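Local coordinates for protein ecdysteroid-phosphate phosphatase (Bombyx mori, PDB 3C7T) that hydrolyses ecdysteroid phosphates such as ecdysone 22-phosphate to release the active hormone, and also has protein tyrosine phosphatase activity, at residues W6-R11 and A78-K83; K83-S88 and E95-F100; V171-A176 and A193-Q198; A175-T180 and V187-H192. All coordinates share one frame; numbering follows the deposited sequence.

Interaction 1 of 4, residues W6-R11 and A78-K83; sequences WVFALR and AGVSIK. With WO4 (tungstate(VI)ion), chain E.
Val80 reaches Trp6 and Phe8 with the same methyl. Val80 CG1 lies 3.8 Å from Trp6 CD1 in an off-centre CH-pi contact with the five-membered ring, the two side chains crossing at about a right angle. Val80 CG1 also meets Phe8 at the ring edge, 4.1 Å from Phe8 CE2, these two side chains coming from opposite directions. CG1 stands anti to the Val80 backbone N (chi1 -180°), which serves both rings at once. Phe8 CZ in turn lies over one face of the Trp6 ring.

The inner side is buried: Ile82 CD1 approaches Phe8 CE2 at 4.4 Å, and Met75 of helix 62-77 packs against Phe8, Val80 and Ile82. The outer side is looser. Trp6 and Val80 are partly exposed, and Gly79 is exposed, with the positive phi of a Schellman motif closing the helix before it.

The chain is the C-terminal histidine phosphatase domain of a longer protein. Strand 5-11 belongs to its central sheet, and segment 78-83 connects helix 62-77 to strand 84-87. Far from this packing, the strand ends at Arg11, which binds the tungstate and is probably an active-site residue. Its chain is extended from CG to NE, and the guanidinium meets the tungstate edge-on. Arg11 NE gives a hydrogen bond to tungstate O1 (2.7 Å, 150°), and Arg11 NH2 gives one to tungstate O3 (3.1 Å, 158°). Replacing Arg11 by an alanine removes both donors and would probably cost O1 and O3 a bond each, leaving the anion less firmly oriented. The third nitrogen, NH1, makes a weak hydrogen bond to Val225 O.

Interaction 2 of 4, residues K83-S88 and E95-F100; sequences KHVYAS and ETAQGF
Ala87 on strand 84-87 and Ala97 on helix 91-104 mark the nearest approach of the two backbones, with 6.6 Å between Ala87 CA and Ala97 CA. No hydrogen bond crosses the gap. The contact is apolar and buried. The two methyl groups point at each other, and Ala87 CB lies 4.2 Å from Ala97 CB. Val85, two residues earlier on the same strand face, adds its CG1 at 4.3 Å from Ala97 CB. That branch stands anti to the Val85 backbone N (chi1 178°), which turns it to Ala97. Ala97 CB therefore touches both alternate strand residues, and the small side chains allow the helix to lie close to the sheet.

Strand 84-87, this helix and strand 112-114 form a beta-alpha-beta unit. The two strands are parallel neighbours in the central sheet. Ile112 of the second strand packs on both Ala87 and Ala97, and Ile190 of strand 187-191 also touches Ala97.

The helix is regular here. Gly99 N bonds to Glu95 O at 2.9 Å, and Phe100 N to Thr96 O at 2.8 Å. Its neighbouring faces have other tasks. Thr96 packs on His12, which forms the phosphohistidine intermediate, and Thr96 OG1 is hydrogen-bonded to Gly13 N and Arg92 O. On the other side of the strand, Tyr86 points away from the helix.

Interaction 3 of 4, residues V171-A176 and A193-Q198; sequences VAMQAA and AITLDQ. With WO4 (tungstate(VI)ion), chain E.
Met173 sends its thioether across to Thr195 and Gln198. Its chain is extended beyond CG: chi2 178° and chi3 168° carry CE straight out to the neighbouring helix. Met173 CE packs on Thr195 CG2 at 3.5 Å, tighter than an ordinary carbon contact, and the two side chains meet at a slant. Met173 SD rests against the backbone of Gln198, 3.6 Å from Gln198 C, and also touches Gln198 CB at 3.9 Å. The contact has no hydrogen bond across it.

Helices 162-179 and 193-204 pack on each other beside strand 187-191, which links them in the chain. Phe189 of that strand packs against both Met173 and Thr195, and both helices rest on the central sheet of the histidine phosphatase fold. Further out, Met199 and Ala202 continue the packing round Met173.

Thr195 has a second task. Its OG1 is hydrogen-bonded to His192 N, which ties the helix to a tungstate-binding residue. Two residues before Thr195, Ala193 N gives a hydrogen bond to tungstate O1 (2.6 Å), bent at 131°. On another face of helix 193-204, Leu196 packs on Phe256 of the second subunit and Asp197 on Leu261 of that subunit.

Interaction 4 of 4, residues A175-T180 and V187-H192; sequences AAVNDT and VIFIGH. With WO4 (tungstate(VI)ion), chain E.
Phe189 holds CG anti to its own carbonyl carbon (chi1 -63°), which brings the ring to Ala176 and Val177. Thr180 has chi1 at 55°, with OG1 between the backbone N and the carbonyl carbon, where it can reach back into the helix. The ring meets the helix with its edge: Ala176 CB lies in the ring plane, 3.7 Å from Phe189 CE1, and Val177 CG2 is 4.3 Å from Phe189 CZ. Val187 CG1, from the same strand, sits over one ring face.

Thr180 OG1 donates to Ala176 O at 2.8 Å, slightly tilted from the carbonyl plane. Thr180 OG1 also lies 3.7 Å from Val187 CG2 and is hydrogen-bonded to Arg5 NH1. A valine in place of Thr180 would lack the hydroxyl, and would probably leave Arg5 NH1 without this partner and the last helical turn less firmly tied.

Helix 162-179 thus covers one face of strand 187-191 in the alpha/beta core. The far end of the strand leads to tungstate-binding His192, probably an active-site residue. His192 ND1 gives tungstate O4 a nearly straight hydrogen bond (2.6 Å, 169°) in the ring plane, while NE2 is bonded to Ser88 OG. Both ring nitrogens are engaged, which fixes the ring's rotation. Tungstate is a phosphate analogue, so this bond is consistent with His192 holding the phosphoryl group of a substrate.

How the interactions relate
Interactions 2, 3 and 4 are buried, whereas interaction 1 is only partly buried and has an exposed loop at its edge. Strand 187-191, used by interaction 4, runs between the strands of interactions 1 and 2 in the central sheet, and backbone hydrogen bonds probably join Phe8 N to Val187 O and Tyr86 O to Ile190 N. Interactions 3 and 4 share helix 162-179. Interaction 2 packs methyl groups, interaction 1 sets a valine against aromatic rings, interaction 3 uses a thioether, and interaction 4 adds a hydroxyl. The anion-binding donors gather at one end: segments 6-11, 187-192 and 193-198 all supply donors to the same tungstate.

Interaction 1 of 4, residues W6-R11 and A78-K83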
loop_
_atom_site.group_PDB
_atom_site.type_symbol
_atom_site.label_atom_id
_atom_site.label_comp_id
_atom_site.label_asym_id
_atom_site.label_seq_id
_atom_site.Cartn_x
_atom_site.Cartn_y
_atom_site.Cartn_z
ATOM N N TRP A 6 10.485 24.117 -9.764
ATOM C CA TRP A 6 10.452 22.659 -10.003
ATOM C C TRP A 6 9.446 22.266 -11.086
ATOM O O TRP A 6 8.331 22.776 -11.144
ATOM C CB TRP A 6 10.035 21.895 -8.749
ATOM C CG TRP A 6 10.927 21.948 -7.555
ATOM C CD1 TRP A 6 10.828 22.799 -6.496
ATOM C CD2 TRP A 6 12.007 21.062 -7.263
ATOM N NE1 TRP A 6 11.806 22.517 -5.563
ATOM C CE2 TRP A 6 12.542 21.451 -6.011
ATOM C CE3 TRP A 6 12.590 19.981 -7.942
ATOM C CZ2 TRP A 6 13.632 20.791 -5.423
ATOM C CZ3 TRP A 6 13.666 19.321 -7.353
ATOM C CH2 TRP A 6 14.179 19.735 -6.109
ATOM N N VAL A 7 9.838 21.323 -11.928
ATOM C CA VAL A 7 8.882 20.655 -12.806
ATOM C C VAL A 7 9.059 19.145 -12.571
ATOM O O VAL A 7 10.183 18.619 -12.614
ATOM C CB VAL A 7 9.077 21.035 -14.290
ATOM C CG1 VAL A 7 8.152 20.228 -15.177
ATOM C CG2 VAL A 7 8.834 22.550 -14.496
ATOM N N PHE A 8 7.939 18.477 -12.295
ATOM C CA PHE A 8 7.957 17.058 -11.933
ATOM C C PHE A 8 7.200 16.244 -12.946
ATOM O O PHE A 8 6.302 16.759 -13.615
ATOM C CB PHE A 8 7.288 16.862 -10.568
ATOM C CG PHE A 8 7.997 17.544 -9.447
ATOM C CD1 PHE A 8 9.273 17.144 -9.072
ATOM C CD2 PHE A 8 7.382 18.570 -8.752
ATOM C CE1 PHE A 8 9.919 17.756 -8.014
ATOM C CE2 PHE A 8 8.030 19.197 -7.685
ATOM C CZ PHE A 8 9.291 18.792 -7.324
ATOM N N ALA A 9 7.544 14.958 -13.045
ATOM C CA ALA A 9 6.777 14.035 -13.883
ATOM C C ALA A 9 6.597 12.779 -13.048
ATOM O O ALA A 9 7.538 12.311 -12.385
ATOM C CB ALA A 9 7.501 13.699 -15.157
ATOM N N LEU A 10 5.374 12.281 -13.044
ATOM C CA LEU A 10 5.016 11.158 -12.173
ATOM C C LEU A 10 4.255 10.091 -12.956
ATOM O O LEU A 10 3.240 10.398 -13.586
ATOM C CB LEU A 10 4.161 11.699 -11.025
ATOM C CG LEU A 10 3.620 10.767 -9.935
ATOM C CD1 LEU A 10 4.769 10.205 -9.075
ATOM C CD2 LEU A 10 2.667 11.497 -9.057
ATOM N N ARG A 11 4.720 8.837 -12.920
ATOM C CA ARG A 11 3.908 7.733 -13.478
ATOM C C ARG A 11 2.709 7.437 -12.546
ATOM O O ARG A 11 2.792 7.607 -11.315
ATOM C CB ARG A 11 4.754 6.452 -13.672
ATOM C CG ARG A 11 4.036 5.376 -14.473
ATOM C CD ARG A 11 4.826 4.070 -14.513
ATOM N NE ARG A 11 4.040 3.024 -15.131
ATOM C CZ ARG A 11 4.188 1.720 -14.864
ATOM N NH1 ARG A 11 5.087 1.287 -13.977
ATOM N NH2 ARG A 11 3.405 0.838 -15.450
ATOM N N ALA A 78 9.116 17.710 2.420
ATOM C CA ALA A 78 10.295 18.393 1.895
ATOM C C ALA A 78 10.083 19.908 1.749
ATOM O O ALA A 78 10.973 20.624 1.292
ATOM C CB ALA A 78 10.692 17.778 0.575
ATOM N N GLY A 79 8.899 20.376 2.143
ATOM C CA GLY A 79 8.526 21.793 2.027
ATOM C C GLY A 79 8.265 22.269 0.618
ATOM O O GLY A 79 8.327 23.476 0.337
ATOM N N VAL A 80 7.979 21.341 -0.293
ATOM C CA VAL A 80 7.762 21.716 -1.679
ATOM C C VAL A 80 6.268 21.825 -2.002
ATOM O O VAL A 80 5.498 20.894 -1.761
ATOM C CB VAL A 80 8.501 20.775 -2.679
ATOM C CG1 VAL A 80 8.241 21.219 -4.129
ATOM C CG2 VAL A 80 10.003 20.766 -2.392
ATOM N N SER A 81 5.864 22.979 -2.529
ATOM C CA SER A 81 4.471 23.203 -2.926
ATOM C C SER A 81 4.302 22.878 -4.409
ATOM O O SER A 81 5.294 22.742 -5.120
ATOM C CB SER A 81 4.079 24.659 -2.670
ATOM O OG SER A 81 5.026 25.520 -3.280
ATOM N N ILE A 82 3.053 22.738 -4.857
ATOM C CA ILE A 82 2.738 22.572 -6.269
ATOM C C ILE A 82 1.518 23.446 -6.574
ATOM O O ILE A 82 0.558 23.519 -5.791
ATOM C CB ILE A 82 2.518 21.063 -6.690
ATOM C CG1 ILE A 82 3.848 20.309 -6.779
ATOM C CG2 ILE A 82 1.928 20.938 -8.078
ATOM C CD1 ILE A 82 4.270 19.684 -5.514
ATOM N N LYS A 83 1.556 24.129 -7.703
ATOM C CA LYS A 83 0.444 24.988 -8.049
ATOM C C LYS A 83 -0.258 24.500 -9.294
ATOM O O LYS A 83 -1.474 24.658 -9.432
ATOM C CB LYS A 83 0.956 26.418 -8.245
ATOM C CG LYS A 83 -0.129 27.449 -8.486
ATOM C CD LYS A 83 0.395 28.842 -8.171
ATOM C CE LYS A 83 -0.650 29.924 -8.461
ATOM N NZ LYS A 83 -1.963 29.626 -7.819
HETATM W W WO4 E . 1.288 2.933 -17.955
HETATM O O1 WO4 E . 2.885 3.899 -17.453
HETATM O O2 WO4 E . 1.901 2.273 -19.727
HETATM O O3 WO4 E . 0.806 1.230 -17.056
HETATM O O4 WO4 E . -0.289 4.000 -18.439
#

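Interaction 2 of 4, residues K83-S88 and E95-F100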
loop_
_atom_site.group_PDB
_atom_site.type_symbol
_atom_site.label_atom_id
_atom_site.label_comp_id
_atom_site.label_asym_id
_atom_site.label_seq_id
_atom_site.Cartn_x
_atom_site.Cartn_y
_atom_site.Cartn_z
ATOM N N LYS A 83 1.556 24.129 -7.703
ATOM C CA LYS A 83 0.444 24.988 -8.049
ATOM C C LYS A 83 -0.258 24.500 -9.294
ATOM O O LYS A 83 -1.474 24.658 -9.432
ATOM C CB LYS A 83 0.956 26.418 -8.245
ATOM C CG LYS A 83 -0.129 27.449 -8.486
ATOM C CD LYS A 83 0.395 28.842 -8.171
ATOM C CE LYS A 83 -0.650 29.924 -8.461
ATOM N NZ LYS A 83 -1.963 29.626 -7.819
ATOM N N HIS A 84 0.514 23.904 -10.199
ATOM C CA HIS A 84 0.018 23.596 -11.541
ATOM C C HIS A 84 0.127 22.095 -11.785
ATOM O O HIS A 84 1.235 21.561 -11.865
ATOM C CB HIS A 84 0.813 24.372 -12.583
ATOM C CG HIS A 84 0.902 25.837 -12.294
ATOM N ND1 HIS A 84 2.055 26.437 -11.832
ATOM C CD2 HIS A 84 -0.026 26.820 -12.374
ATOM C CE1 HIS A 84 1.843 27.734 -11.669
ATOM N NE2 HIS A 84 0.586 27.990 -11.990
ATOM N N VAL A 85 -1.033 21.449 -11.883
ATOM C CA VAL A 85 -1.129 19.989 -11.941
ATOM C C VAL A 85 -1.833 19.594 -13.239
ATOM O O VAL A 85 -2.981 20.000 -13.492
ATOM C CB VAL A 85 -1.884 19.418 -10.713
ATOM C CG1 VAL A 85 -2.028 17.901 -10.804
ATOM C CG2 VAL A 85 -1.175 19.804 -9.411
ATOM N N TYR A 86 -1.107 18.849 -14.067
ATOM C CA TYR A 86 -1.608 18.372 -15.366
ATOM C C TYR A 86 -1.614 16.847 -15.350
ATOM O O TYR A 86 -0.642 16.233 -14.911
ATOM C CB TYR A 86 -0.727 18.888 -16.513
ATOM C CG TYR A 86 -0.636 20.401 -16.558
ATOM C CD1 TYR A 86 0.270 21.080 -15.742
ATOM C CD2 TYR A 86 -1.466 21.150 -17.400
ATOM C CE1 TYR A 86 0.356 22.479 -15.774
ATOM C CE2 TYR A 86 -1.384 22.555 -17.447
ATOM C CZ TYR A 86 -0.474 23.204 -16.622
ATOM O OH TYR A 86 -0.372 24.572 -16.630
ATOM N N ALA A 87 -2.704 16.247 -15.826
ATOM C CA ALA A 87 -2.835 14.795 -15.839
ATOM C C ALA A 87 -3.304 14.300 -17.192
ATOM O O ALA A 87 -4.164 14.918 -17.829
ATOM C CB ALA A 87 -3.786 14.339 -14.769
ATOM N N SER A 88 -2.730 13.176 -17.629
ATOM C CA SER A 88 -3.241 12.462 -18.787
ATOM C C SER A 88 -4.714 12.150 -18.528
ATOM O O SER A 88 -5.104 12.007 -17.388
ATOM C CB SER A 88 -2.461 11.154 -18.940
ATOM O OG SER A 88 -3.175 10.245 -19.733
ATOM N N GLU A 95 -6.664 9.762 -11.138
ATOM C CA GLU A 95 -6.693 9.294 -9.757
ATOM C C GLU A 95 -5.346 9.429 -9.078
ATOM O O GLU A 95 -5.303 9.753 -7.900
ATOM C CB GLU A 95 -7.202 7.860 -9.663
ATOM C CG GLU A 95 -8.670 7.698 -10.079
ATOM C CD GLU A 95 -9.170 6.260 -9.860
ATOM O OE1 GLU A 95 -8.439 5.305 -10.207
ATOM O OE2 GLU A 95 -10.300 6.079 -9.356
ATOM N N THR A 96 -4.251 9.229 -9.812
ATOM C CA THR A 96 -2.933 9.433 -9.218
ATOM C C THR A 96 -2.792 10.906 -8.811
ATOM O O THR A 96 -2.260 11.230 -7.738
ATOM C CB THR A 96 -1.830 8.992 -10.156
ATOM O OG1 THR A 96 -2.045 7.608 -10.468
ATOM C CG2 THR A 96 -0.407 9.175 -9.488
ATOM N N ALA A 97 -3.285 11.785 -9.671
ATOM C CA ALA A 97 -3.208 13.226 -9.403
ATOM C C ALA A 97 -3.953 13.563 -8.116
ATOM O O ALA A 97 -3.452 14.345 -7.287
ATOM C CB ALA A 97 -3.774 14.010 -10.606
ATOM N N GLN A 98 -5.149 12.993 -7.944
ATOM C CA GLN A 98 -5.895 13.245 -6.719
ATOM C C GLN A 98 -5.192 12.675 -5.484
ATOM O O GLN A 98 -5.096 13.364 -4.477
ATOM C CB GLN A 98 -7.330 12.720 -6.800
ATOM C CG GLN A 98 -8.199 13.160 -5.607
ATOM C CD GLN A 98 -8.305 14.666 -5.511
ATOM O OE1 GLN A 98 -8.622 15.335 -6.496
ATOM N NE2 GLN A 98 -8.026 15.214 -4.326
ATOM N N GLY A 99 -4.707 11.426 -5.551
ATOM C CA GLY A 99 -3.948 10.856 -4.423
ATOM C C GLY A 99 -2.744 11.722 -4.089
ATOM O O GLY A 99 -2.481 12.024 -2.920
ATOM N N PHE A 100 -2.045 12.191 -5.119
ATOM C CA PHE A 100 -0.883 13.048 -4.910
ATOM C C PHE A 100 -1.298 14.318 -4.129
ATOM O O PHE A 100 -0.685 14.699 -3.110
ATOM C CB PHE A 100 -0.259 13.407 -6.272
ATOM C CG PHE A 100 0.821 14.431 -6.183
ATOM C CD1 PHE A 100 2.106 14.073 -5.772
ATOM C CD2 PHE A 100 0.573 15.762 -6.546
ATOM C CE1 PHE A 100 3.110 15.017 -5.678
ATOM C CE2 PHE A 100 1.585 16.711 -6.466
ATOM C CZ PHE A 100 2.856 16.329 -6.031
#

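Interaction 3 of 4, residues V171-A176 and A193-Q198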
loop_
_atom_site.group_PDB
_atom_site.type_symbol
_atom_site.label_atom_id
_atom_site.label_comp_id
_atom_site.label_asym_id
_atom_site.label_seq_id
_atom_site.Cartn_x
_atom_site.Cartn_y
_atom_site.Cartn_z
ATOM N N VAL A 171 4.268 19.718 -27.206
ATOM C CA VAL A 171 3.394 20.900 -27.315
ATOM C C VAL A 171 2.743 21.190 -25.966
ATOM O O VAL A 171 2.809 22.322 -25.483
ATOM C CB VAL A 171 2.329 20.741 -28.448
ATOM C CG1 VAL A 171 1.174 21.721 -28.299
ATOM C CG2 VAL A 171 2.973 20.925 -29.796
ATOM N N ALA A 172 2.157 20.160 -25.344
ATOM C CA ALA A 172 1.448 20.339 -24.074
ATOM C C ALA A 172 2.406 20.722 -22.947
ATOM O O ALA A 172 2.126 21.643 -22.187
ATOM C CB ALA A 172 0.653 19.081 -23.712
ATOM N N MET A 173 3.542 20.034 -22.857
ATOM C CA MET A 173 4.486 20.257 -21.764
ATOM C C MET A 173 5.208 21.592 -21.867
ATOM O O MET A 173 5.410 22.268 -20.858
ATOM C CB MET A 173 5.493 19.125 -21.681
ATOM C CG MET A 173 4.903 17.839 -21.108
ATOM S SD MET A 173 6.121 16.503 -21.084
ATOM C CE MET A 173 5.282 15.277 -20.060
ATOM N N GLN A 174 5.588 21.979 -23.081
ATOM C CA GLN A 174 6.203 23.306 -23.264
ATOM C C GLN A 174 5.201 24.427 -23.048
ATOM O O GLN A 174 5.517 25.433 -22.410
ATOM C CB GLN A 174 6.857 23.416 -24.631
ATOM C CG GLN A 174 8.012 22.431 -24.836
ATOM C CD GLN A 174 8.788 22.711 -26.115
ATOM O OE1 GLN A 174 8.264 23.324 -27.055
ATOM N NE2 GLN A 174 10.039 22.270 -26.156
ATOM N N ALA A 175 3.991 24.260 -23.574
ATOM C CA ALA A 175 2.937 25.239 -23.322
ATOM C C ALA A 175 2.714 25.441 -21.821
ATOM O O ALA A 175 2.686 26.578 -21.353
ATOM C CB ALA A 175 1.649 24.862 -24.029
ATOM N N ALA A 176 2.595 24.343 -21.067
ATOM C CA ALA A 176 2.387 24.408 -19.618
ATOM C C ALA A 176 3.513 25.140 -18.911
ATOM O O ALA A 176 3.254 25.935 -18.009
ATOM C CB ALA A 176 2.219 22.993 -19.012
ATOM N N ALA A 193 4.557 5.851 -18.051
ATOM C CA ALA A 193 5.994 5.588 -17.840
ATOM C C ALA A 193 6.848 6.518 -18.714
ATOM O O ALA A 193 7.867 7.062 -18.258
ATOM C CB ALA A 193 6.326 4.125 -18.112
ATOM N N ILE A 194 6.370 6.746 -19.941
ATOM C CA ILE A 194 7.061 7.558 -20.952
ATOM C C ILE A 194 7.078 9.072 -20.613
ATOM O O ILE A 194 7.928 9.839 -21.116
ATOM C CB ILE A 194 6.423 7.275 -22.349
ATOM C CG1 ILE A 194 7.258 7.833 -23.512
ATOM C CG2 ILE A 194 4.968 7.772 -22.409
ATOM C CD1 ILE A 194 8.679 7.346 -23.544
ATOM N N THR A 195 6.156 9.499 -19.748
ATOM C CA THR A 195 5.989 10.909 -19.381
ATOM C C THR A 195 7.264 11.528 -18.809
ATOM O O THR A 195 7.579 12.713 -19.075
ATOM C CB THR A 195 4.816 11.087 -18.398
ATOM O OG1 THR A 195 3.627 10.622 -19.032
ATOM C CG2 THR A 195 4.628 12.584 -17.977
ATOM N N LEU A 196 8.005 10.722 -18.037
ATOM C CA LEU A 196 9.247 11.184 -17.431
ATOM C C LEU A 196 10.275 11.557 -18.501
ATOM O O LEU A 196 10.820 12.668 -18.469
ATOM C CB LEU A 196 9.812 10.154 -16.441
ATOM C CG LEU A 196 9.159 10.138 -15.045
ATOM C CD1 LEU A 196 7.679 9.712 -15.061
ATOM C CD2 LEU A 196 9.957 9.208 -14.116
ATOM N N ASP A 197 10.516 10.654 -19.456
ATOM C CA ASP A 197 11.381 10.966 -20.614
ATOM C C ASP A 197 10.825 12.086 -21.516
ATOM O O ASP A 197 11.595 12.884 -22.069
ATOM C CB ASP A 197 11.662 9.718 -21.453
ATOM C CG ASP A 197 12.845 8.912 -20.927
ATOM O OD1 ASP A 197 13.465 9.319 -19.920
ATOM O OD2 ASP A 197 13.168 7.867 -21.546
ATOM N N GLN A 198 9.502 12.170 -21.652
ATOM C CA GLN A 198 8.890 13.290 -22.403
ATOM C C GLN A 198 9.167 14.655 -21.761
ATOM O O GLN A 198 9.458 15.671 -22.452
ATOM C CB GLN A 198 7.386 13.096 -22.550
ATOM C CG GLN A 198 7.003 12.003 -23.511
ATOM C CD GLN A 198 5.518 11.865 -23.597
ATOM O OE1 GLN A 198 4.879 11.316 -22.696
ATOM N NE2 GLN A 198 4.944 12.384 -24.671
HETATM W W WO4 E . 1.288 2.933 -17.955
HETATM O O1 WO4 E . 2.885 3.899 -17.453
HETATM O O2 WO4 E . 1.901 2.273 -19.727
HETATM O O3 WO4 E . 0.806 1.230 -17.056
HETATM O O4 WO4 E . -0.289 4.000 -18.439
#

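Interaction 4 of 4, residues A175-T180 and V187-H192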
loop_
_atom_site.group_PDB
_atom_site.type_symbol
_atom_site.label_atom_id
_atom_site.label_comp_id
_atom_site.label_asym_id
_atom_site.label_seq_id
_atom_site.Cartn_x
_atom_site.Cartn_y
_atom_site.Cartn_z
ATOM N N ALA A 175 3.991 24.260 -23.574
ATOM C CA ALA A 175 2.937 25.239 -23.322
ATOM C C ALA A 175 2.714 25.441 -21.821
ATOM O O ALA A 175 2.686 26.578 -21.353
ATOM C CB ALA A 175 1.649 24.862 -24.029
ATOM N N ALA A 176 2.595 24.343 -21.067
ATOM C CA ALA A 176 2.387 24.408 -19.618
ATOM C C ALA A 176 3.513 25.140 -18.911
ATOM O O ALA A 176 3.254 25.935 -18.009
ATOM C CB ALA A 176 2.219 22.993 -19.012
ATOM N N VAL A 177 4.754 24.867 -19.316
ATOM C CA VAL A 177 5.928 25.473 -18.686
ATOM C C VAL A 177 6.063 26.966 -19.076
ATOM O O VAL A 177 6.371 27.829 -18.231
ATOM C CB VAL A 177 7.209 24.683 -19.035
ATOM C CG1 VAL A 177 8.454 25.465 -18.666
ATOM C CG2 VAL A 177 7.216 23.338 -18.313
ATOM N N ASN A 178 5.816 27.262 -20.350
ATOM C CA ASN A 178 5.789 28.662 -20.814
ATOM C C ASN A 178 4.690 29.507 -20.170
ATOM O O ASN A 178 4.965 30.625 -19.710
ATOM C CB ASN A 178 5.720 28.731 -22.336
ATOM C CG ASN A 178 7.036 28.348 -22.993
ATOM O OD1 ASN A 178 8.111 28.598 -22.450
ATOM N ND2 ASN A 178 6.953 27.748 -24.168
ATOM N N ASP A 179 3.475 28.961 -20.099
ATOM C CA ASP A 179 2.309 29.674 -19.551
ATOM C C ASP A 179 2.276 29.912 -18.033
ATOM O O ASP A 179 1.464 30.710 -17.552
ATOM C CB ASP A 179 1.007 28.986 -19.989
ATOM C CG ASP A 179 0.821 28.982 -21.497
ATOM O OD1 ASP A 179 1.637 29.611 -22.220
ATOM O OD2 ASP A 179 -0.145 28.334 -21.968
ATOM N N THR A 180 3.142 29.235 -17.283
ATOM C CA THR A 180 3.200 29.399 -15.828
ATOM C C THR A 180 4.474 30.112 -15.362
ATOM O O THR A 180 4.675 30.313 -14.158
ATOM C CB THR A 180 3.107 28.029 -15.103
ATOM O OG1 THR A 180 4.131 27.160 -15.602
ATOM C CG2 THR A 180 1.734 27.400 -15.327
ATOM N N VAL A 187 5.310 22.834 -11.068
ATOM C CA VAL A 187 4.461 22.118 -12.024
ATOM C C VAL A 187 4.671 20.604 -11.865
ATOM O O VAL A 187 5.787 20.159 -11.607
ATOM C CB VAL A 187 4.809 22.505 -13.467
ATOM C CG1 VAL A 187 3.943 21.751 -14.497
ATOM C CG2 VAL A 187 4.650 23.994 -13.670
ATOM N N ILE A 188 3.590 19.847 -12.034
ATOM C CA ILE A 188 3.659 18.375 -12.116
ATOM C C ILE A 188 2.812 17.826 -13.268
ATOM O O ILE A 188 1.664 18.247 -13.480
ATOM C CB ILE A 188 3.348 17.670 -10.775
ATOM C CG1 ILE A 188 3.703 16.167 -10.863
ATOM C CG2 ILE A 188 1.903 17.903 -10.328
ATOM C CD1 ILE A 188 3.811 15.453 -9.507
ATOM N N PHE A 189 3.428 16.928 -14.030
ATOM C CA PHE A 189 2.772 16.206 -15.125
ATOM C C PHE A 189 2.580 14.769 -14.647
ATOM O O PHE A 189 3.565 14.088 -14.340
ATOM C CB PHE A 189 3.663 16.171 -16.358
ATOM C CG PHE A 189 3.960 17.538 -16.942
ATOM C CD1 PHE A 189 2.923 18.338 -17.428
ATOM C CD2 PHE A 189 5.272 17.990 -17.015
ATOM C CE1 PHE A 189 3.191 19.594 -17.983
ATOM C CE2 PHE A 189 5.567 19.254 -17.573
ATOM C CZ PHE A 189 4.512 20.053 -18.038
ATOM N N ILE A 190 1.328 14.337 -14.554
ATOM C CA ILE A 190 1.009 13.019 -14.005
ATOM C C ILE A 190 0.463 12.164 -15.120
ATOM O O ILE A 190 -0.590 12.462 -15.707
ATOM C CB ILE A 190 0.061 13.122 -12.804
ATOM C CG1 ILE A 190 0.792 13.888 -11.691
ATOM C CG2 ILE A 190 -0.387 11.704 -12.351
ATOM C CD1 ILE A 190 -0.076 14.393 -10.548
ATOM N N GLY A 191 1.205 11.112 -15.448
ATOM C CA GLY A 191 0.937 10.387 -16.685
ATOM C C GLY A 191 1.390 8.942 -16.667
ATOM O O GLY A 191 1.024 8.164 -15.792
ATOM N N HIS A 192 2.194 8.605 -17.662
ATOM C CA HIS A 192 2.514 7.234 -18.022
ATOM C C HIS A 192 4.026 7.051 -17.823
ATOM O O HIS A 192 4.705 8.008 -17.462
ATOM C CB HIS A 192 2.087 7.013 -19.486
ATOM C CG HIS A 192 0.630 7.284 -19.730
ATOM N ND1 HIS A 192 -0.364 6.369 -19.440
ATOM C CD2 HIS A 192 0.003 8.385 -20.205
ATOM C CE1 HIS A 192 -1.541 6.899 -19.729
ATOM N NE2 HIS A 192 -1.344 8.118 -20.209
HETATM W W WO4 E . 1.288 2.933 -17.955
HETATM O O1 WO4 E . 2.885 3.899 -17.453
HETATM O O2 WO4 E . 1.901 2.273 -19.727
HETATM O O3 WO4 E . 0.806 1.230 -17.056
HETATM O O4 WO4 E . -0.289 4.000 -18.439
#